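Berberine bridge enzyme-like protein (Arabidopsis thaliana, PDB 5D79) is a secreted FAD-dependent oxidoreductase of the berberine bridge enzyme-like family that takes part in adaptation to salt stress. Local coordinates at residues S64-R69 and E359-S364; P78-T83 and P124-D129; M410-T415 and Y499-F504. All coordinates share one frame; numbering follows the deposited sequence.

How the contacts relate
From the N terminus, the chain first passes helix 58-63 and the loop 64-69, the first half of contact 1. Strand 80-82 follows. It pairs with strand 125-129 in contact 2, which closes a short loop holding helix 87-100 and strand 103-107. This loop lies wholly within the much longer one that contact 1 closes when 359-364 comes back to 64-69. The two contacts touch, with OG of Ser-64 packed near OD2 of Asp-129. Contact 1 ties the FAD-binding part to the start of strand 363-372 in the seven-stranded sheet. Contact 3 opens only after contact 1 has closed. It joins loop 410-415 to the turn after helix 488-500 and closes a separate loop holding strand 425-434 and helix 441-458.

Contact 1: S64-R69 and E359-S364; sequences SIQNPR and ERTSLS
Gln-66 uses both ends of its side-chain amide on the backbone of 359-364. OE1 of Gln-66 accepts from N of Thr-361 at 2.8 Å. NE2 of Gln-66 donates to O of Glu-359 at 3.3 Å, a long but nearly straight bond (173°). A water donates to O of Glu-359 and weakly to OE1 of Gln-66. The bend at chi2 (-71°) turns the amide along this backbone. An alanine here leaves N of Thr-361 and O of Glu-359 without these partners, and the 359-361 backbone would probably be freer to shift from the loop 64-69. OG1 of Thr-361 accepts from N of Leu-363 at 3.2 Å, an ST turn. O of Ile-65 lies over one face of the Arg-360 guanidinium, with Pro-68 beside NH1. That guanidinium also bonds O of Asp-62 through NE and forms a salt bridge with Glu-435 through NH1. OG of Ser-364 bonds Asp-438, and OD1 of Asn-67 bonds N of Phe-365. Gln-66 touches His-111, the experimentally known FAD attachment site, although that link is absent here. The loop after helix 58-63 meets the start of edge strand 363-372, beside strand 425-434, while Ile-65 packs on strand 103-107.

Contact 2: P78-T83 and P124-D129; sequences PVSIIT and PFAVID
Ile-81 and Ile-82 run parallel to Val-127 and Ile-128, the axes of the two short strands approaching to 4.6 Å at an angle of 20°. Val-127 bonds on both sides of Ile-81, as in a regular parallel pair. N of Val-127 donates to O of Ser-80 at 2.8 Å, and O of Val-127 accepts from N of Ile-82 at 2.8 Å in an almost straight bond (174°). N of Asp-129 then donates to O of Ile-82 at 2.9 Å, and N of Val-79 bonds O of Phe-125. Pro-78 covers one face of the Phe-125 ring. CB of Pro-78 lies 3.8 Å from the ring centroid of Phe-125, a CH-pi contact. The Phe-125 ring reaches this proline because its CG stands between the backbone N and the carbonyl carbon (chi1 71°). Ile-81 and Val-127 lie side by side on one face of the sheet, with CG1 of Ile-81 4.0 Å from CB of Val-127. On the other face CD1 of Ile-82 meets CB of Ala-126 at 4.3 Å. OD2 of Asp-129 forms salt bridges with Arg-131 and Arg-107. The pair belongs to the small sheet of the PCMH-type FAD-binding domain. Strand 125-129 sits between 80-82 and 103-107, which helix 87-100 joins in a beta-alpha-beta crossover. That helix packs on Ile-82 and Ile-128, and helix 58-63 packs on Ile-81.

Contact 3: M410-T415 and Y499-F504; sequences MAEYET and YFKNNF
ND2 of Asn-503 donates to O of Glu-412 at 3.0 Å and also bonds O of Pro-416. The first of these bonds is nearly straight (170°). O of Glu-412 lies in the plane of the Asn-503 amide, but ND2 stands above the carbonyl plane of Glu-412. O of Thr-415 is close, 3.0 Å from ND2 of Asn-503. Backbone carbonyls of one short loop, those of Glu-412 and Pro-416, take the amide hydrogens of this buried residue. The other end of this amide, OD1, rests against CA of Tyr-413.

The side chain of Glu-412 reaches across in the other direction, sliding past Asn-503. Its CG is anti to the backbone N (chi1 177°) and the chain stays extended, which carries the carboxylate to Asn-502. ND2 of Asn-502 meets the syn lone pair of OE1 of Glu-412 at 2.9 Å. N of Asn-502 donates to OE2 of Glu-412 at 3.2 Å, coming from above the carboxylate plane. One residue therefore gives two donors to one carboxylate, with the amide and carboxylate planes 74° apart.

The segment 499-504 is the tight link between helix 488-500 and helix 504-514, in the berberine-like C-terminal region. Lys-501 leaves the first helix with positive phi. N of Asn-503 bonds O of Phe-500 at 2.9 Å, which closes the turn. CB of Lys-501 touches OE2 of Glu-412 at 3.3 Å, while its chain leads away. NZ of Lys-501 stays 6.4 Å from OE2 of Glu-412, so any attraction would probably act only at a distance.

The loop 410-415 is braced from within. OE1 of Glu-414 accepts from N of Ala-411 at 2.7 Å, and N of Glu-414 bonds O of Ala-411. Outside the two segments, O of Tyr-413 accepts from NE1 of Trp-226, and Glu-412 packs on Pro-418.

Contact 1: S64-R69 and E359-S364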
loop_
_atom_site.group_PDB
_atom_site.type_symbol
_atom_site.label_atom_id
_atom_site.label_comp_id
_atom_site.label_asym_id
_atom_site.label_seq_id
_atom_site.Cartn_x
_atom_site.Cartn_y
_atom_site.Cartn_z
ATOM N N SER A 64 -15.322 3.619 5.002
ATOM C CA SER A 64 -14.034 3.133 4.538
ATOM C C SER A 64 -12.864 3.874 5.166
ATOM O O SER A 64 -11.860 4.081 4.497
ATOM C CB SER A 64 -13.935 3.217 3.008
ATOM O OG SER A 64 -14.780 4.205 2.467
ATOM N N ILE A 65 -12.981 4.273 6.436
ATOM C CA ILE A 65 -11.811 4.777 7.169
ATOM C C ILE A 65 -11.099 3.592 7.807
ATOM O O ILE A 65 -11.575 3.008 8.777
ATOM C CB ILE A 65 -12.169 5.825 8.248
ATOM C CG1 ILE A 65 -12.606 7.141 7.590
ATOM C CG2 ILE A 65 -10.970 6.082 9.140
ATOM C CD1 ILE A 65 -12.968 8.263 8.563
ATOM N N GLN A 66 -9.963 3.221 7.223
ATOM C CA GLN A 66 -9.235 2.030 7.635
ATOM C C GLN A 66 -8.027 2.377 8.509
ATOM O O GLN A 66 -7.133 1.554 8.728
ATOM C CB GLN A 66 -8.817 1.228 6.409
ATOM C CG GLN A 66 -9.997 0.698 5.595
ATOM C CD GLN A 66 -10.781 -0.430 6.287
ATOM O OE1 GLN A 66 -10.622 -0.690 7.485
ATOM N NE2 GLN A 66 -11.633 -1.105 5.519
ATOM N N ASN A 67 -8.020 3.614 8.992
ATOM C CA ASN A 67 -7.219 4.013 10.143
ATOM C C ASN A 67 -8.105 4.889 11.052
ATOM O O ASN A 67 -8.172 6.117 10.887
ATOM C CB ASN A 67 -5.947 4.748 9.709
ATOM C CG ASN A 67 -4.865 4.723 10.781
ATOM O OD1 ASN A 67 -5.143 4.462 11.961
ATOM N ND2 ASN A 67 -3.627 4.996 10.379
ATOM N N PRO A 68 -8.815 4.241 11.994
ATOM C CA PRO A 68 -9.873 4.819 12.841
ATOM C C PRO A 68 -9.488 6.097 13.600
ATOM O O PRO A 68 -10.365 6.937 13.876
ATOM C CB PRO A 68 -10.180 3.684 13.823
ATOM C CG PRO A 68 -9.888 2.456 13.043
ATOM C CD PRO A 68 -8.685 2.790 12.205
ATOM N N ARG A 69 -8.203 6.250 13.912
ATOM C CA ARG A 69 -7.719 7.424 14.627
ATOM C C ARG A 69 -8.018 8.698 13.842
ATOM O O ARG A 69 -8.031 9.800 14.398
ATOM C CB ARG A 69 -6.216 7.301 14.908
ATOM C CG ARG A 69 -5.362 7.244 13.667
ATOM C CD ARG A 69 -3.885 7.001 13.999
ATOM N NE ARG A 69 -3.157 8.206 14.406
ATOM C CZ ARG A 69 -1.950 8.546 13.950
ATOM N NH1 ARG A 69 -1.368 9.657 14.384
ATOM N NH2 ARG A 69 -1.322 7.781 13.063
ATOM N N GLU A 359 -15.080 -4.900 5.506
ATOM C CA GLU A 359 -15.499 -4.390 6.799
ATOM C C GLU A 359 -14.459 -3.426 7.368
ATOM O O GLU A 359 -13.272 -3.483 7.017
ATOM C CB GLU A 359 -15.787 -5.541 7.766
ATOM C CG GLU A 359 -17.077 -6.305 7.439
ATOM C CD GLU A 359 -18.301 -5.393 7.274
ATOM O OE1 GLU A 359 -18.673 -4.689 8.242
ATOM O OE2 GLU A 359 -18.895 -5.386 6.169
ATOM N N ARG A 360 -14.932 -2.514 8.216
ATOM C CA ARG A 360 -14.090 -1.490 8.820
ATOM C C ARG A 360 -13.130 -2.127 9.813
ATOM O O ARG A 360 -13.519 -3.018 10.561
ATOM C CB ARG A 360 -14.962 -0.426 9.504
ATOM C CG ARG A 360 -14.295 0.937 9.677
ATOM C CD ARG A 360 -15.267 1.948 10.258
ATOM N NE ARG A 360 -14.654 3.241 10.570
ATOM C CZ ARG A 360 -13.932 3.491 11.660
ATOM N NH1 ARG A 360 -13.695 2.529 12.545
ATOM N NH2 ARG A 360 -13.435 4.703 11.861
ATOM N N THR A 361 -11.871 -1.699 9.811
ATOM C CA THR A 361 -10.936 -2.167 10.820
ATOM C C THR A 361 -11.253 -1.550 12.183
ATOM O O THR A 361 -11.967 -0.540 12.280
ATOM C CB THR A 361 -9.493 -1.833 10.455
ATOM O OG1 THR A 361 -8.618 -2.376 11.450
ATOM C CG2 THR A 361 -9.311 -0.326 10.393
ATOM N N SER A 362 -10.723 -2.155 13.239
ATOM C CA SER A 362 -10.959 -1.640 14.581
ATOM C C SER A 362 -9.648 -1.214 15.217
ATOM O O SER A 362 -9.633 -0.716 16.342
ATOM C CB SER A 362 -11.666 -2.687 15.449
ATOM O OG SER A 362 -10.748 -3.602 16.020
ATOM N N LEU A 363 -8.552 -1.405 14.483
ATOM C CA LEU A 363 -7.215 -1.095 14.981
ATOM C C LEU A 363 -6.614 0.119 14.288
ATOM O O LEU A 363 -6.399 0.108 13.068
ATOM C CB LEU A 363 -6.269 -2.293 14.805
ATOM C CG LEU A 363 -6.704 -3.597 15.484
ATOM C CD1 LEU A 363 -5.589 -4.616 15.465
ATOM C CD2 LEU A 363 -7.165 -3.321 16.917
ATOM N N SER A 364 -6.358 1.165 15.078
ATOM C CA SER A 364 -5.608 2.330 14.614
ATOM C C SER A 364 -4.137 1.970 14.558
ATOM O O SER A 364 -3.700 1.032 15.219
ATOM C CB SER A 364 -5.818 3.535 15.535
ATOM O OG SER A 364 -7.168 3.955 15.536
HETATM O O HOH W 1 -10.085 -3.746 6.901
#

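Contact 2: P78-T83 and P124-D129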
loop_
_atom_site.group_PDB
_atom_site.type_symbol
_atom_site.label_atom_id
_atom_site.label_comp_id
_atom_site.label_asym_id
_atom_site.label_seq_id
_atom_site.Cartn_x
_atom_site.Cartn_y
_atom_site.Cartn_z
ATOM N N PRO A 78 -14.996 16.789 5.285
ATOM C CA PRO A 78 -15.365 17.367 3.988
ATOM C C PRO A 78 -16.765 17.972 4.014
ATOM O O PRO A 78 -17.617 17.540 4.786
ATOM C CB PRO A 78 -15.317 16.170 3.042
ATOM C CG PRO A 78 -15.670 15.011 3.917
ATOM C CD PRO A 78 -15.056 15.316 5.265
ATOM N N VAL A 79 -16.993 18.958 3.157
ATOM C CA VAL A 79 -18.275 19.642 3.087
ATOM C C VAL A 79 -19.197 18.890 2.104
ATOM O O VAL A 79 -20.413 19.130 2.044
ATOM C CB VAL A 79 -18.068 21.124 2.691
ATOM C CG1 VAL A 79 -17.595 21.231 1.253
ATOM C CG2 VAL A 79 -19.312 21.943 2.945
ATOM N N SER A 80 -18.609 17.948 1.363
ATOM C CA SER A 80 -19.380 17.049 0.503
ATOM C C SER A 80 -18.616 15.763 0.127
ATOM O O SER A 80 -17.383 15.757 0.011
ATOM C CB SER A 80 -19.839 17.783 -0.773
ATOM O OG SER A 80 -18.762 18.373 -1.480
ATOM N N ILE A 81 -19.373 14.675 -0.030
ATOM C CA ILE A 81 -18.867 13.418 -0.569
ATOM C C ILE A 81 -19.688 13.035 -1.787
ATOM O O ILE A 81 -20.904 13.092 -1.757
ATOM C CB ILE A 81 -18.934 12.273 0.460
ATOM C CG1 ILE A 81 -18.132 12.627 1.715
ATOM C CG2 ILE A 81 -18.444 10.960 -0.148
ATOM C CD1 ILE A 81 -18.405 11.707 2.885
ATOM N N ILE A 82 -19.022 12.650 -2.863
ATOM C CA ILE A 82 -19.712 12.187 -4.055
ATOM C C ILE A 82 -19.318 10.729 -4.328
ATOM O O ILE A 82 -18.130 10.392 -4.371
ATOM C CB ILE A 82 -19.391 13.077 -5.289
ATOM C CG1 ILE A 82 -19.620 14.563 -4.975
ATOM C CG2 ILE A 82 -20.227 12.669 -6.483
ATOM C CD1 ILE A 82 -18.368 15.319 -4.511
ATOM N N THR A 83 -20.320 9.864 -4.472
ATOM C CA THR A 83 -20.091 8.457 -4.805
ATOM C C THR A 83 -20.528 8.202 -6.247
ATOM O O THR A 83 -21.640 7.730 -6.486
ATOM C CB THR A 83 -20.845 7.469 -3.833
ATOM O OG1 THR A 83 -22.271 7.576 -3.990
ATOM C CG2 THR A 83 -20.475 7.737 -2.383
ATOM N N PRO A 124 -10.962 23.742 3.031
ATOM C CA PRO A 124 -12.188 22.963 2.802
ATOM C C PRO A 124 -12.132 22.098 1.537
ATOM O O PRO A 124 -11.572 22.511 0.518
ATOM C CB PRO A 124 -13.267 24.043 2.676
ATOM C CG PRO A 124 -12.719 25.207 3.440
ATOM C CD PRO A 124 -11.241 25.180 3.203
ATOM N N PHE A 125 -12.719 20.907 1.603
ATOM C CA PHE A 125 -12.594 19.951 0.512
ATOM C C PHE A 125 -13.833 19.088 0.351
ATOM O O PHE A 125 -14.735 19.113 1.179
ATOM C CB PHE A 125 -11.370 19.053 0.728
ATOM C CG PHE A 125 -11.532 18.062 1.849
ATOM C CD1 PHE A 125 -11.415 18.461 3.174
ATOM C CD2 PHE A 125 -11.794 16.724 1.581
ATOM C CE1 PHE A 125 -11.562 17.543 4.211
ATOM C CE2 PHE A 125 -11.939 15.804 2.615
ATOM C CZ PHE A 125 -11.825 16.216 3.929
ATOM N N ALA A 126 -13.863 18.325 -0.729
ATOM C CA ALA A 126 -14.890 17.330 -0.945
ATOM C C ALA A 126 -14.203 15.988 -1.207
ATOM O O ALA A 126 -12.992 15.954 -1.446
ATOM C CB ALA A 126 -15.776 17.729 -2.101
ATOM N N VAL A 127 -14.966 14.895 -1.162
ATOM C CA VAL A 127 -14.420 13.555 -1.373
ATOM C C VAL A 127 -15.063 12.852 -2.564
ATOM O O VAL A 127 -16.273 12.771 -2.651
ATOM C CB VAL A 127 -14.607 12.659 -0.115
ATOM C CG1 VAL A 127 -14.315 11.203 -0.442
ATOM C CG2 VAL A 127 -13.724 13.134 1.028
ATOM N N ILE A 128 -14.240 12.360 -3.485
ATOM C CA ILE A 128 -14.687 11.444 -4.536
ATOM C C ILE A 128 -14.471 9.984 -4.080
ATOM O O ILE A 128 -13.376 9.424 -4.248
ATOM C CB ILE A 128 -13.927 11.676 -5.875
ATOM C CG1 ILE A 128 -13.848 13.164 -6.222
ATOM C CG2 ILE A 128 -14.578 10.905 -7.007
ATOM C CD1 ILE A 128 -12.958 13.459 -7.399
ATOM N N ASP A 129 -15.507 9.387 -3.490
ATOM C CA ASP A 129 -15.456 8.006 -3.005
ATOM C C ASP A 129 -15.818 7.064 -4.153
ATOM O O ASP A 129 -16.906 7.166 -4.727
ATOM C CB ASP A 129 -16.409 7.830 -1.812
ATOM C CG ASP A 129 -16.232 6.490 -1.072
ATOM O OD1 ASP A 129 -16.205 5.421 -1.717
ATOM O OD2 ASP A 129 -16.149 6.514 0.180
#

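Contact 3: M410-T415 and Y499-F504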
loop_
_atom_site.group_PDB
_atom_site.type_symbol
_atom_site.label_atom_id
_atom_site.label_comp_id
_atom_site.label_asym_id
_atom_site.label_seq_id
_atom_site.Cartn_x
_atom_site.Cartn_y
_atom_site.Cartn_z
ATOM N N MET A 410 14.673 -5.612 -12.140
ATOM C CA MET A 410 14.163 -4.345 -12.663
ATOM C C MET A 410 15.045 -3.166 -12.261
ATOM O O MET A 410 15.565 -3.140 -11.139
ATOM C CB MET A 410 12.740 -4.106 -12.175
ATOM C CG MET A 410 11.720 -5.030 -12.797
ATOM S SD MET A 410 10.077 -4.574 -12.240
ATOM C CE MET A 410 9.766 -3.098 -13.209
ATOM N N ALA A 411 15.213 -2.200 -13.170
ATOM C CA ALA A 411 16.038 -1.028 -12.892
ATOM C C ALA A 411 15.195 0.074 -12.272
ATOM O O ALA A 411 13.974 0.100 -12.441
ATOM C CB ALA A 411 16.720 -0.537 -14.151
ATOM N N GLU A 412 15.848 0.978 -11.540
ATOM C CA GLU A 412 15.160 2.061 -10.831
ATOM C C GLU A 412 14.197 2.863 -11.730
ATOM O O GLU A 412 13.059 3.138 -11.332
ATOM C CB GLU A 412 16.198 3.004 -10.209
ATOM C CG GLU A 412 15.610 4.216 -9.493
ATOM C CD GLU A 412 16.668 5.216 -9.066
ATOM O OE1 GLU A 412 17.680 5.357 -9.791
ATOM O OE2 GLU A 412 16.489 5.852 -8.002
ATOM N N TYR A 413 14.662 3.201 -12.941
ATOM C CA TYR A 413 13.963 4.090 -13.870
ATOM C C TYR A 413 12.682 3.514 -14.478
ATOM O O TYR A 413 11.889 4.249 -15.050
ATOM C CB TYR A 413 14.916 4.489 -15.011
ATOM C CG TYR A 413 14.981 3.457 -16.134
ATOM C CD1 TYR A 413 15.887 2.401 -16.088
ATOM C CD2 TYR A 413 14.131 3.542 -17.241
ATOM C CE1 TYR A 413 15.929 1.458 -17.098
ATOM C CE2 TYR A 413 14.171 2.598 -18.250
ATOM C CZ TYR A 413 15.068 1.564 -18.171
ATOM O OH TYR A 413 15.101 0.634 -19.176
ATOM N N GLU A 414 12.480 2.208 -14.378
ATOM C CA GLU A 414 11.397 1.556 -15.113
ATOM C C GLU A 414 9.998 1.979 -14.686
ATOM O O GLU A 414 9.128 2.159 -15.527
ATOM C CB GLU A 414 11.525 0.039 -14.999
ATOM C CG GLU A 414 12.730 -0.500 -15.766
ATOM C CD GLU A 414 12.796 -2.011 -15.778
ATOM O OE1 GLU A 414 13.883 -2.566 -15.487
ATOM O OE2 GLU A 414 11.758 -2.637 -16.079
ATOM N N THR A 415 9.772 2.097 -13.383
ATOM C CA THR A 415 8.528 2.651 -12.857
ATOM C C THR A 415 8.931 3.623 -11.759
ATOM O O THR A 415 10.064 3.571 -11.281
ATOM C CB THR A 415 7.570 1.559 -12.309
ATOM O OG1 THR A 415 8.092 1.019 -11.094
ATOM C CG2 THR A 415 7.365 0.434 -13.317
ATOM N N TYR A 499 10.833 9.031 -1.137
ATOM C CA TYR A 499 9.867 8.128 -1.739
ATOM C C TYR A 499 10.301 7.622 -3.113
ATOM O O TYR A 499 10.079 6.461 -3.444
ATOM C CB TYR A 499 8.527 8.831 -1.898
ATOM C CG TYR A 499 7.708 9.071 -0.657
ATOM C CD1 TYR A 499 7.621 8.122 0.358
ATOM C CD2 TYR A 499 6.957 10.237 -0.529
ATOM C CE1 TYR A 499 6.824 8.353 1.487
ATOM C CE2 TYR A 499 6.158 10.468 0.588
ATOM C CZ TYR A 499 6.093 9.527 1.586
ATOM O OH TYR A 499 5.306 9.781 2.678
ATOM N N PHE A 500 10.893 8.505 -3.923
ATOM C CA PHE A 500 11.093 8.219 -5.337
ATOM C C PHE A 500 12.532 8.292 -5.835
ATOM O O PHE A 500 12.791 7.972 -6.998
ATOM C CB PHE A 500 10.244 9.172 -6.163
ATOM C CG PHE A 500 8.785 9.078 -5.858
ATOM C CD1 PHE A 500 8.087 7.919 -6.142
ATOM C CD2 PHE A 500 8.112 10.142 -5.294
ATOM C CE1 PHE A 500 6.752 7.819 -5.872
ATOM C CE2 PHE A 500 6.768 10.044 -5.023
ATOM C CZ PHE A 500 6.088 8.876 -5.313
ATOM N N LYS A 501 13.449 8.717 -4.964
ATOM C CA LYS A 501 14.883 8.854 -5.273
ATOM C C LYS A 501 15.150 9.562 -6.609
ATOM O O LYS A 501 14.711 10.692 -6.798
ATOM C CB LYS A 501 15.565 7.485 -5.238
ATOM C CG LYS A 501 15.479 6.825 -3.863
ATOM C CD LYS A 501 16.647 5.888 -3.612
ATOM C CE LYS A 501 16.862 5.678 -2.125
ATOM N NZ LYS A 501 17.522 4.374 -1.849
ATOM N N ASN A 502 15.853 8.914 -7.532
ATOM C CA ASN A 502 16.217 9.572 -8.793
ATOM C C ASN A 502 15.041 9.750 -9.751
ATOM O O ASN A 502 15.154 10.428 -10.771
ATOM C CB ASN A 502 17.335 8.797 -9.488
ATOM C CG ASN A 502 18.573 8.685 -8.626
ATOM O OD1 ASN A 502 19.016 9.666 -8.044
ATOM N ND2 ASN A 502 19.118 7.481 -8.514
ATOM N N ASN A 503 13.908 9.145 -9.410
ATOM C CA ASN A 503 12.703 9.252 -10.221
ATOM C C ASN A 503 11.912 10.520 -9.944
ATOM O O ASN A 503 10.943 10.813 -10.646
ATOM C CB ASN A 503 11.796 8.042 -9.989
ATOM C CG ASN A 503 12.293 6.787 -10.679
ATOM O OD1 ASN A 503 12.995 6.850 -11.702
ATOM N ND2 ASN A 503 11.905 5.635 -10.143
ATOM N N PHE A 504 12.301 11.264 -8.914
ATOM C CA PHE A 504 11.535 12.441 -8.510
ATOM C C PHE A 504 11.461 13.528 -9.597
ATOM O O PHE A 504 10.397 14.107 -9.817
ATOM C CB PHE A 504 12.110 13.040 -7.225
ATOM C CG PHE A 504 11.429 14.319 -6.792
ATOM C CD1 PHE A 504 10.134 14.291 -6.271
ATOM C CD2 PHE A 504 12.082 15.545 -6.898
ATOM C CE1 PHE A 504 9.506 15.461 -5.868
ATOM C CE2 PHE A 504 11.463 16.715 -6.501
ATOM C CZ PHE A 504 10.169 16.675 -5.984
#